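Local coordinates for protein fimbrin (Schizosaccharomyces pombe, PDB 1RT8) that binds and cross-links actin filaments and acts with actin structures in cell polarity, cytokinesis, mating and spore formation, at residues Ile9-His20 with Glu117-Ile128. Sequence-based numbering, arbitrary orientation.
Sequences INEEERREFIKH and EHLILGLVWQII. With SO4 (sulfate ion), chain B.
Phe17 fits as a knob into the hole formed by Leu121, Val124, Trp125 and Ile128. Its CG lies anti to the carbonyl carbon (chi1 -70°), which sets the ring among these side chains. Leu121 CD1 comes at the ring edge, 3.7 Å from Phe17 CD1. Phe17 and the six-membered ring of Trp125 are nearly parallel, at 9°, but slid apart with little overlap, Phe17 CZ lying 3.4 Å from Trp125 CE3. Shortening Phe17 to an alanine is likely to open a gap among these four side chains and deprive the Trp125 ring of its aromatic neighbour.

At the ends, Ile128 CD1 touches Phe17 and lies 3.7 Å from His20 ND1, a buried nitrogen with no polar partner in the model. Ile9 CG1 lies 3.4 Å from His118 CE1. Its CD1 reaches Glu117 CB at 3.5 Å and sits above the rim of the imidazole.

No hydrogen bond joins the segments. Asn10 N-caps helix 11-25, its OD1 accepting from Glu13 N at 2.8 Å. The backbone N atoms of Glu117 and His118 bind a sulfate, likely a crystallisation additive.

Lys249 makes a cation-pi contact with Trp125 and a salt bridge with Glu13. The short helical segments cross at 56°, packing the first and last long helices of the first calponin-homology domain, an all-helical fold.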
loop_
_atom_site.group_PDB
_atom_site.type_symbol
_atom_site.label_atom_id
_atom_site.label_comp_id
_atom_site.label_asym_id
_atom_site.label_seq_id
_atom_site.Cartn_x
_atom_site.Cartn_y
_atom_site.Cartn_z
ATOM N N ILE A 9 0.477 -12.362 -21.526
ATOM C CA ILE A 9 -0.616 -11.980 -20.586
ATOM C C ILE A 9 -1.665 -13.080 -20.463
ATOM O O ILE A 9 -2.061 -13.685 -21.456
ATOM C CB ILE A 9 -1.301 -10.661 -21.035
ATOM C CG1 ILE A 9 -0.820 -9.511 -20.146
ATOM C CG2 ILE A 9 -2.826 -10.796 -20.983
ATOM C CD1 ILE A 9 -1.432 -8.167 -20.476
ATOM N N ASN A 10 -2.109 -13.322 -19.234
ATOM C CA ASN A 10 -3.108 -14.346 -18.947
ATOM C C ASN A 10 -4.520 -13.924 -19.354
ATOM O O ASN A 10 -5.051 -12.930 -18.858
ATOM C CB ASN A 10 -3.082 -14.679 -17.456
ATOM C CG ASN A 10 -4.103 -15.728 -17.079
ATOM O OD1 ASN A 10 -5.313 -15.507 -17.188
ATOM N ND2 ASN A 10 -3.621 -16.881 -16.633
ATOM N N GLU A 11 -5.127 -14.705 -20.241
ATOM C CA GLU A 11 -6.473 -14.433 -20.750
ATOM C C GLU A 11 -7.529 -14.208 -19.670
ATOM O O GLU A 11 -8.265 -13.220 -19.711
ATOM C CB GLU A 11 -6.944 -15.585 -21.648
ATOM C CG GLU A 11 -6.099 -15.844 -22.903
ATOM C CD GLU A 11 -4.657 -16.219 -22.573
ATOM O OE1 GLU A 11 -4.439 -16.962 -21.584
ATOM O OE2 GLU A 11 -3.732 -15.777 -23.302
ATOM N N GLU A 12 -7.616 -15.127 -18.713
ATOM C CA GLU A 12 -8.615 -15.020 -17.657
ATOM C C GLU A 12 -8.393 -13.836 -16.734
ATOM O O GLU A 12 -9.340 -13.118 -16.397
ATOM C CB GLU A 12 -8.660 -16.305 -16.834
ATOM C CG GLU A 12 -8.960 -17.551 -17.654
ATOM C CD GLU A 12 -10.015 -18.424 -17.005
ATOM O OE1 GLU A 12 -11.195 -18.011 -16.965
ATOM O OE2 GLU A 12 -9.659 -19.520 -16.525
ATOM N N GLU A 13 -7.151 -13.638 -16.309
ATOM C CA GLU A 13 -6.839 -12.519 -15.433
ATOM C C GLU A 13 -7.337 -11.228 -16.072
ATOM O O GLU A 13 -8.028 -10.433 -15.434
ATOM C CB GLU A 13 -5.333 -12.444 -15.182
ATOM C CG GLU A 13 -4.844 -13.422 -14.131
ATOM C CD GLU A 13 -3.334 -13.482 -14.048
ATOM O OE1 GLU A 13 -2.688 -12.413 -14.099
ATOM O OE2 GLU A 13 -2.791 -14.600 -13.918
ATOM N N ARG A 14 -7.003 -11.035 -17.343
ATOM C CA ARG A 14 -7.430 -9.837 -18.056
ATOM C C ARG A 14 -8.947 -9.734 -18.090
ATOM O O ARG A 14 -9.513 -8.691 -17.765
ATOM C CB ARG A 14 -6.883 -9.844 -19.485
ATOM C CG ARG A 14 -7.346 -8.660 -20.327
ATOM C CD ARG A 14 -6.589 -8.602 -21.641
ATOM N NE ARG A 14 -6.629 -9.881 -22.343
ATOM C CZ ARG A 14 -7.735 -10.434 -22.831
ATOM N NH1 ARG A 14 -8.906 -9.822 -22.701
ATOM N NH2 ARG A 14 -7.672 -11.609 -23.447
ATOM N N ARG A 15 -9.606 -10.823 -18.476
ATOM C CA ARG A 15 -11.062 -10.828 -18.554
ATOM C C ARG A 15 -11.708 -10.519 -17.213
ATOM O O ARG A 15 -12.495 -9.576 -17.093
ATOM C CB ARG A 15 -11.576 -12.185 -19.051
ATOM C CG ARG A 15 -13.094 -12.242 -19.175
ATOM C CD ARG A 15 -13.626 -13.630 -19.537
ATOM N NE ARG A 15 -13.229 -14.079 -20.868
ATOM C CZ ARG A 15 -12.055 -14.632 -21.159
ATOM N NH1 ARG A 15 -11.149 -14.810 -20.205
ATOM N NH2 ARG A 15 -11.789 -15.017 -22.400
ATOM N N GLU A 16 -11.371 -11.314 -16.202
ATOM C CA GLU A 16 -11.941 -11.136 -14.874
ATOM C C GLU A 16 -11.623 -9.775 -14.262
ATOM O O GLU A 16 -12.503 -9.141 -13.687
ATOM C CB GLU A 16 -11.475 -12.264 -13.941
ATOM C CG GLU A 16 -11.836 -13.672 -14.424
ATOM C CD GLU A 16 -13.297 -13.802 -14.849
ATOM O OE1 GLU A 16 -14.179 -13.274 -14.147
ATOM O OE2 GLU A 16 -13.562 -14.440 -15.887
ATOM N N PHE A 17 -10.377 -9.318 -14.383
ATOM C CA PHE A 17 -10.015 -8.014 -13.823
ATOM C C PHE A 17 -10.861 -6.913 -14.457
ATOM O O PHE A 17 -11.373 -6.030 -13.766
ATOM C CB PHE A 17 -8.524 -7.718 -14.046
ATOM C CG PHE A 17 -7.601 -8.581 -13.227
ATOM C CD1 PHE A 17 -6.240 -8.619 -13.505
ATOM C CD2 PHE A 17 -8.090 -9.356 -12.182
ATOM C CE1 PHE A 17 -5.381 -9.418 -12.757
ATOM C CE2 PHE A 17 -7.235 -10.159 -11.425
ATOM C CZ PHE A 17 -5.879 -10.190 -11.716
ATOM N N ILE A 18 -11.014 -6.963 -15.775
ATOM C CA ILE A 18 -11.816 -5.962 -16.460
ATOM C C ILE A 18 -13.267 -6.040 -15.999
ATOM O O ILE A 18 -13.927 -5.016 -15.838
ATOM C CB ILE A 18 -11.764 -6.146 -17.984
ATOM C CG1 ILE A 18 -10.337 -5.902 -18.484
ATOM C CG2 ILE A 18 -12.744 -5.193 -18.647
ATOM C CD1 ILE A 18 -10.110 -6.266 -19.943
ATOM N N LYS A 19 -13.765 -7.256 -15.787
ATOM C CA LYS A 19 -15.139 -7.423 -15.330
ATOM C C LYS A 19 -15.296 -6.784 -13.955
ATOM O O LYS A 19 -16.277 -6.083 -13.690
ATOM C CB LYS A 19 -15.511 -8.907 -15.271
ATOM C CG LYS A 19 -15.555 -9.583 -16.635
ATOM C CD LYS A 19 -16.038 -11.028 -16.539
ATOM C CE LYS A 19 -17.462 -11.121 -15.996
ATOM N NZ LYS A 19 -17.996 -12.511 -16.080
ATOM N N HIS A 20 -14.326 -7.016 -13.078
ATOM C CA HIS A 20 -14.381 -6.433 -11.745
ATOM C C HIS A 20 -14.380 -4.912 -11.862
ATOM O O HIS A 20 -15.106 -4.220 -11.148
ATOM C CB HIS A 20 -13.187 -6.893 -10.899
ATOM C CG HIS A 20 -13.008 -6.108 -9.638
ATOM N ND1 HIS A 20 -12.170 -5.017 -9.553
ATOM C CD2 HIS A 20 -13.595 -6.225 -8.423
ATOM C CE1 HIS A 20 -12.247 -4.496 -8.341
ATOM N NE2 HIS A 20 -13.105 -5.210 -7.635
ATOM N N GLU A 117 0.776 -3.220 -21.524
ATOM C CA GLU A 117 -0.157 -4.226 -21.035
ATOM C C GLU A 117 0.226 -4.985 -19.774
ATOM O O GLU A 117 -0.582 -5.078 -18.853
ATOM C CB GLU A 117 -0.481 -5.216 -22.153
ATOM C CG GLU A 117 -1.197 -4.558 -23.320
ATOM C CD GLU A 117 -1.744 -5.556 -24.312
ATOM O OE1 GLU A 117 -2.435 -5.124 -25.259
ATOM O OE2 GLU A 117 -1.486 -6.769 -24.145
ATOM N N HIS A 118 1.437 -5.531 -19.726
ATOM C CA HIS A 118 1.879 -6.278 -18.552
ATOM C C HIS A 118 2.013 -5.378 -17.335
ATOM O O HIS A 118 1.574 -5.730 -16.238
ATOM C CB HIS A 118 3.213 -6.975 -18.833
ATOM C CG HIS A 118 3.086 -8.182 -19.709
ATOM N ND1 HIS A 118 2.490 -9.348 -19.283
ATOM C CD2 HIS A 118 3.440 -8.389 -20.999
ATOM C CE1 HIS A 118 2.480 -10.223 -20.274
ATOM N NE2 HIS A 118 3.051 -9.666 -21.328
ATOM N N LEU A 119 2.619 -4.211 -17.529
ATOM C CA LEU A 119 2.796 -3.262 -16.443
ATOM C C LEU A 119 1.440 -2.792 -15.914
ATOM O O LEU A 119 1.200 -2.808 -14.709
ATOM C CB LEU A 119 3.633 -2.075 -16.929
ATOM C CG LEU A 119 5.115 -2.400 -17.151
ATOM C CD1 LEU A 119 5.778 -1.337 -17.999
ATOM C CD2 LEU A 119 5.800 -2.523 -15.808
ATOM N N ILE A 120 0.545 -2.389 -16.808
ATOM C CA ILE A 120 -0.780 -1.935 -16.389
ATOM C C ILE A 120 -1.570 -3.043 -15.673
ATOM O O ILE A 120 -2.112 -2.830 -14.588
ATOM C CB ILE A 120 -1.596 -1.430 -17.597
ATOM C CG1 ILE A 120 -1.126 -0.020 -17.975
ATOM C CG2 ILE A 120 -3.093 -1.448 -17.277
ATOM C CD1 ILE A 120 -1.819 0.550 -19.203
ATOM N N LEU A 121 -1.639 -4.224 -16.281
ATOM C CA LEU A 121 -2.377 -5.324 -15.661
ATOM C C LEU A 121 -1.702 -5.713 -14.344
ATOM O O LEU A 121 -2.366 -6.128 -13.392
ATOM C CB LEU A 121 -2.448 -6.529 -16.609
ATOM C CG LEU A 121 -3.642 -7.469 -16.360
ATOM C CD1 LEU A 121 -4.944 -6.674 -16.405
ATOM C CD2 LEU A 121 -3.665 -8.583 -17.398
ATOM N N GLY A 122 -0.381 -5.569 -14.293
ATOM C CA GLY A 122 0.348 -5.882 -13.080
ATOM C C GLY A 122 -0.078 -4.934 -11.973
ATOM O O GLY A 122 -0.315 -5.349 -10.839
ATOM N N LEU A 123 -0.180 -3.652 -12.309
ATOM C CA LEU A 123 -0.588 -2.627 -11.361
ATOM C C LEU A 123 -2.070 -2.791 -10.991
ATOM O O LEU A 123 -2.479 -2.546 -9.849
ATOM C CB LEU A 123 -0.338 -1.249 -11.966
ATOM C CG LEU A 123 -0.798 -0.020 -11.187
ATOM C CD1 LEU A 123 -0.201 -0.008 -9.790
ATOM C CD2 LEU A 123 -0.380 1.219 -11.956
ATOM N N VAL A 124 -2.873 -3.216 -11.959
ATOM C CA VAL A 124 -4.294 -3.429 -11.710
ATOM C C VAL A 124 -4.476 -4.493 -10.635
ATOM O O VAL A 124 -5.252 -4.316 -9.686
ATOM C CB VAL A 124 -5.031 -3.865 -13.007
ATOM C CG1 VAL A 124 -6.350 -4.575 -12.664
ATOM C CG2 VAL A 124 -5.322 -2.636 -13.853
ATOM N N TRP A 125 -3.751 -5.597 -10.777
ATOM C CA TRP A 125 -3.840 -6.680 -9.809
ATOM C C TRP A 125 -3.380 -6.218 -8.425
ATOM O O TRP A 125 -4.036 -6.521 -7.417
ATOM C CB TRP A 125 -3.011 -7.890 -10.276
ATOM C CG TRP A 125 -2.780 -8.900 -9.193
ATOM C CD1 TRP A 125 -1.577 -9.313 -8.709
ATOM C CD2 TRP A 125 -3.781 -9.566 -8.405
ATOM N NE1 TRP A 125 -1.759 -10.190 -7.664
ATOM C CE2 TRP A 125 -3.103 -10.362 -7.456
ATOM C CE3 TRP A 125 -5.179 -9.561 -8.406
ATOM C CZ2 TRP A 125 -3.778 -11.146 -6.516
ATOM C CZ3 TRP A 125 -5.853 -10.344 -7.468
ATOM C CH2 TRP A 125 -5.148 -11.123 -6.537
ATOM N N GLN A 126 -2.279 -5.470 -8.362
ATOM C CA GLN A 126 -1.805 -5.009 -7.061
ATOM C C GLN A 126 -2.868 -4.149 -6.385
ATOM O O GLN A 126 -3.101 -4.275 -5.175
ATOM C CB GLN A 126 -0.499 -4.214 -7.195
ATOM C CG GLN A 126 0.722 -5.047 -7.607
ATOM C CD GLN A 126 1.046 -6.165 -6.615
ATOM O OE1 GLN A 126 1.078 -5.951 -5.398
ATOM N NE2 GLN A 126 1.298 -7.364 -7.138
ATOM N N ILE A 127 -3.515 -3.279 -7.163
ATOM C CA ILE A 127 -4.565 -2.419 -6.609
ATOM C C ILE A 127 -5.757 -3.257 -6.124
ATOM O O ILE A 127 -6.251 -3.045 -5.012
ATOM C CB ILE A 127 -5.042 -1.362 -7.640
ATOM C CG1 ILE A 127 -3.873 -0.433 -7.999
ATOM C CG2 ILE A 127 -6.176 -0.518 -7.061
ATOM C CD1 ILE A 127 -4.212 0.638 -9.026
ATOM N N ILE A 128 -6.201 -4.210 -6.945
ATOM C CA ILE A 128 -7.326 -5.082 -6.596
ATOM C C ILE A 128 -7.010 -5.910 -5.359
ATOM O O ILE A 128 -7.854 -6.066 -4.471
ATOM C CB ILE A 128 -7.681 -6.057 -7.738
ATOM C CG1 ILE A 128 -8.326 -5.301 -8.903
ATOM C CG2 ILE A 128 -8.641 -7.139 -7.225
ATOM C CD1 ILE A 128 -8.667 -6.189 -10.079
HETATM S S SO4 B . 4.045 -4.725 -22.589
HETATM O O1 SO4 B . 2.726 -4.713 -23.536
HETATM O O2 SO4 B . 3.564 -4.392 -21.260
HETATM O O3 SO4 B . 4.623 -5.892 -22.643
HETATM O O4 SO4 B . 4.816 -3.621 -23.104
#